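Local coordinates for water stress and hypersensitive response domain-containing protein (Archaeoglobus fulgidus DSM 4304, PDB 3BUT) that is of uncharacterised function but belongs to the LEA_2 family of late embryogenesis abundant proteins and may bind lipid, at residues 52-57 / 101-106. The protein carries 4 engineered substitutions. Sequence-based numbering, arbitrary orientation. Where two conformers were deposited one is given.
Engineered in segment 101-106: Ile106 (natural residue Val).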
loop_
_atom_site.group_PDB
_atom_site.type_symbol
_atom_site.label_atom_id
_atom_site.label_comp_id
_atom_site.label_asym_id
_atom_site.label_seq_id
_atom_site.Cartn_x
_atom_site.Cartn_y
_atom_site.Cartn_z
ATOM N N ASP A 52 -5.844 4.944 15.606
ATOM C CA ASP A 52 -6.083 5.024 17.039
ATOM C C ASP A 52 -7.060 6.166 17.278
ATOM O O ASP A 52 -6.663 7.332 17.325
ATOM C CB ASP A 52 -4.761 5.293 17.772
ATOM C CG ASP A 52 -4.922 5.394 19.275
ATOM O OD1 ASP A 52 -5.633 4.552 19.862
ATOM O OD2 ASP A 52 -4.319 6.311 19.873
ATOM N N GLY A 53 -8.341 5.844 17.421
ATOM C CA GLY A 53 -9.342 6.893 17.559
ATOM C C GLY A 53 -10.543 6.558 18.410
ATOM O O GLY A 53 -10.812 5.391 18.692
ATOM N N TYR A 54 -11.257 7.604 18.822
ATOM C CA TYR A 54 -12.537 7.469 19.507
ATOM C C TYR A 54 -13.627 8.233 18.765
ATOM O O TYR A 54 -13.459 9.409 18.448
ATOM C CB TYR A 54 -12.460 7.986 20.952
ATOM C CG TYR A 54 -13.644 7.553 21.788
ATOM C CD1 TYR A 54 -13.620 6.344 22.485
ATOM C CD2 TYR A 54 -14.799 8.340 21.871
ATOM C CE1 TYR A 54 -14.706 5.930 23.244
ATOM C CE2 TYR A 54 -15.900 7.927 22.621
ATOM C CZ TYR A 54 -15.843 6.722 23.305
ATOM O OH TYR A 54 -16.911 6.313 24.069
ATOM N N GLU A 55 -14.755 7.571 18.500
ATOM C CA GLU A 55 -15.964 8.143 17.868
ATOM C C GLU A 55 -17.103 8.275 18.884
ATOM O O GLU A 55 -17.459 7.370 19.567
ATOM C CB GLU A 55 -16.456 7.332 16.654
ATOM C CG GLU A 55 -16.540 8.029 15.301
ATOM C CD GLU A 55 -17.972 8.346 14.820
ATOM O OE1 GLU A 55 -18.539 9.337 15.290
ATOM O OE2 GLU A 55 -18.548 7.657 13.948
ATOM N N ASN A 56 -17.671 9.458 18.978
ATOM C CA ASN A 56 -18.792 9.665 19.879
ATOM C C ASN A 56 -20.120 9.670 19.113
ATOM O O ASN A 56 -20.555 10.710 18.615
ATOM C CB ASN A 56 -18.584 10.962 20.673
ATOM C CG ASN A 56 -19.682 11.222 21.690
ATOM O OD1 ASN A 56 -20.075 12.370 21.902
ATOM N ND2 ASN A 56 -20.178 10.166 22.327
ATOM N N SER A 57 -20.746 8.498 19.006
ATOM C CA SER A 57 -22.033 8.367 18.315
ATOM C C SER A 57 -22.965 7.406 19.055
ATOM O O SER A 57 -22.910 6.191 18.836
ATOM C CB SER A 57 -21.830 7.931 16.857
ATOM O OG SER A 57 -21.474 6.562 16.768
ATOM N N LYS A 101 -13.298 -1.216 20.787
ATOM C CA LYS A 101 -13.650 -1.206 22.203
ATOM C C LYS A 101 -14.893 -0.328 22.422
ATOM O O LYS A 101 -14.763 0.866 22.680
ATOM C CB LYS A 101 -12.451 -0.677 23.001
ATOM C CG LYS A 101 -12.543 -0.788 24.518
ATOM C CD LYS A 101 -11.197 -0.430 25.161
ATOM C CE LYS A 101 -11.337 -0.048 26.626
ATOM N NZ LYS A 101 -11.728 1.380 26.807
ATOM N N PRO A 102 -16.106 -0.908 22.281
ATOM C CA PRO A 102 -17.309 -0.104 22.479
ATOM C C PRO A 102 -17.572 0.229 23.941
ATOM O O PRO A 102 -17.248 -0.558 24.834
ATOM C CB PRO A 102 -18.424 -0.989 21.925
ATOM C CG PRO A 102 -17.919 -2.368 22.048
ATOM C CD PRO A 102 -16.429 -2.298 21.907
ATOM N N THR A 103 -18.129 1.415 24.158
ATOM C CA THR A 103 -18.549 1.869 25.468
ATOM C C THR A 103 -20.029 1.574 25.589
ATOM O O THR A 103 -20.856 2.250 24.982
ATOM C CB THR A 103 -18.323 3.379 25.638
ATOM O OG1 THR A 103 -16.972 3.703 25.296
ATOM C CG2 THR A 103 -18.582 3.793 27.069
ATOM N N ILE A 104 -20.347 0.548 26.370
ATOM C CA ILE A 104 -21.709 0.075 26.552
ATOM C C ILE A 104 -22.215 0.591 27.879
ATOM O O ILE A 104 -21.608 0.332 28.915
ATOM C CB ILE A 104 -21.766 -1.471 26.543
ATOM C CG1 ILE A 104 -21.215 -2.022 25.226
ATOM C CG2 ILE A 104 -23.187 -1.962 26.797
ATOM C CD1 ILE A 104 -20.950 -3.509 25.247
ATOM N N GLU A 105 -23.322 1.325 27.848
ATOM C CA GLU A 105 -23.866 1.924 29.056
ATOM C C GLU A 105 -25.143 1.217 29.466
ATOM O O GLU A 105 -26.133 1.229 28.732
ATOM C CB GLU A 105 -24.146 3.421 28.860
ATOM C CG GLU A 105 -22.935 4.261 28.447
ATOM C CD GLU A 105 -23.252 5.747 28.277
ATOM O OE1 GLU A 105 -24.439 6.107 28.121
ATOM O OE2 GLU A 105 -22.301 6.559 28.288
ATOM N N ILE A 106 -25.102 0.561 30.623
ATOM C CA ILE A 106 -26.320 0.147 31.317
ATOM C C ILE A 106 -26.213 0.666 32.759
ATOM O O ILE A 106 -25.602 0.029 33.627
ATOM C CB ILE A 106 -26.593 -1.391 31.248
ATOM C CG1 ILE A 106 -26.534 -1.905 29.799
ATOM C CG2 ILE A 106 -27.968 -1.710 31.853
ATOM C CD1 ILE A 106 -26.384 -3.413 29.650
#
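Tyr54 and Thr103 meet through their hydroxyls, and this pair makes nearly all of the contact. Tyr54 OH lies 2.9 Å from Thr103 OG1 in a hydrogen bond. OG1 sits at the edge of the phenol ring, in its plane, 3.8 Å from Tyr54 CE1. The threonine side chain stands roughly perpendicular to that of the tyrosine. In Thr103, chi1 of -52° turns OG1 away from the carbonyl carbon, and the hydroxyl reaches the tyrosine. Carbon does not pack on carbon here: Thr103 CB comes to 3.6 Å from Tyr54 OH because its own hydroxyl is bonded there. Strands 48-61 and 93-105 are not neighbours in the four-stranded antiparallel sheet of this LEA_2 domain. Strand 34-45 runs between them and hydrogen-bonds to both, through Gly53 and Glu55 on one flank and Lys101 and Thr103 on the other. The backbones therefore stay apart, with Tyr54 CA 9.2 Å from Lys101 CA. Tyr54 spans the middle strand, and its side chain touches His40 there. Beyond the hydroxyl pair the contact is loose. Only 76 Å² is buried between the segments, and Tyr54 remains exposed at the protein surface.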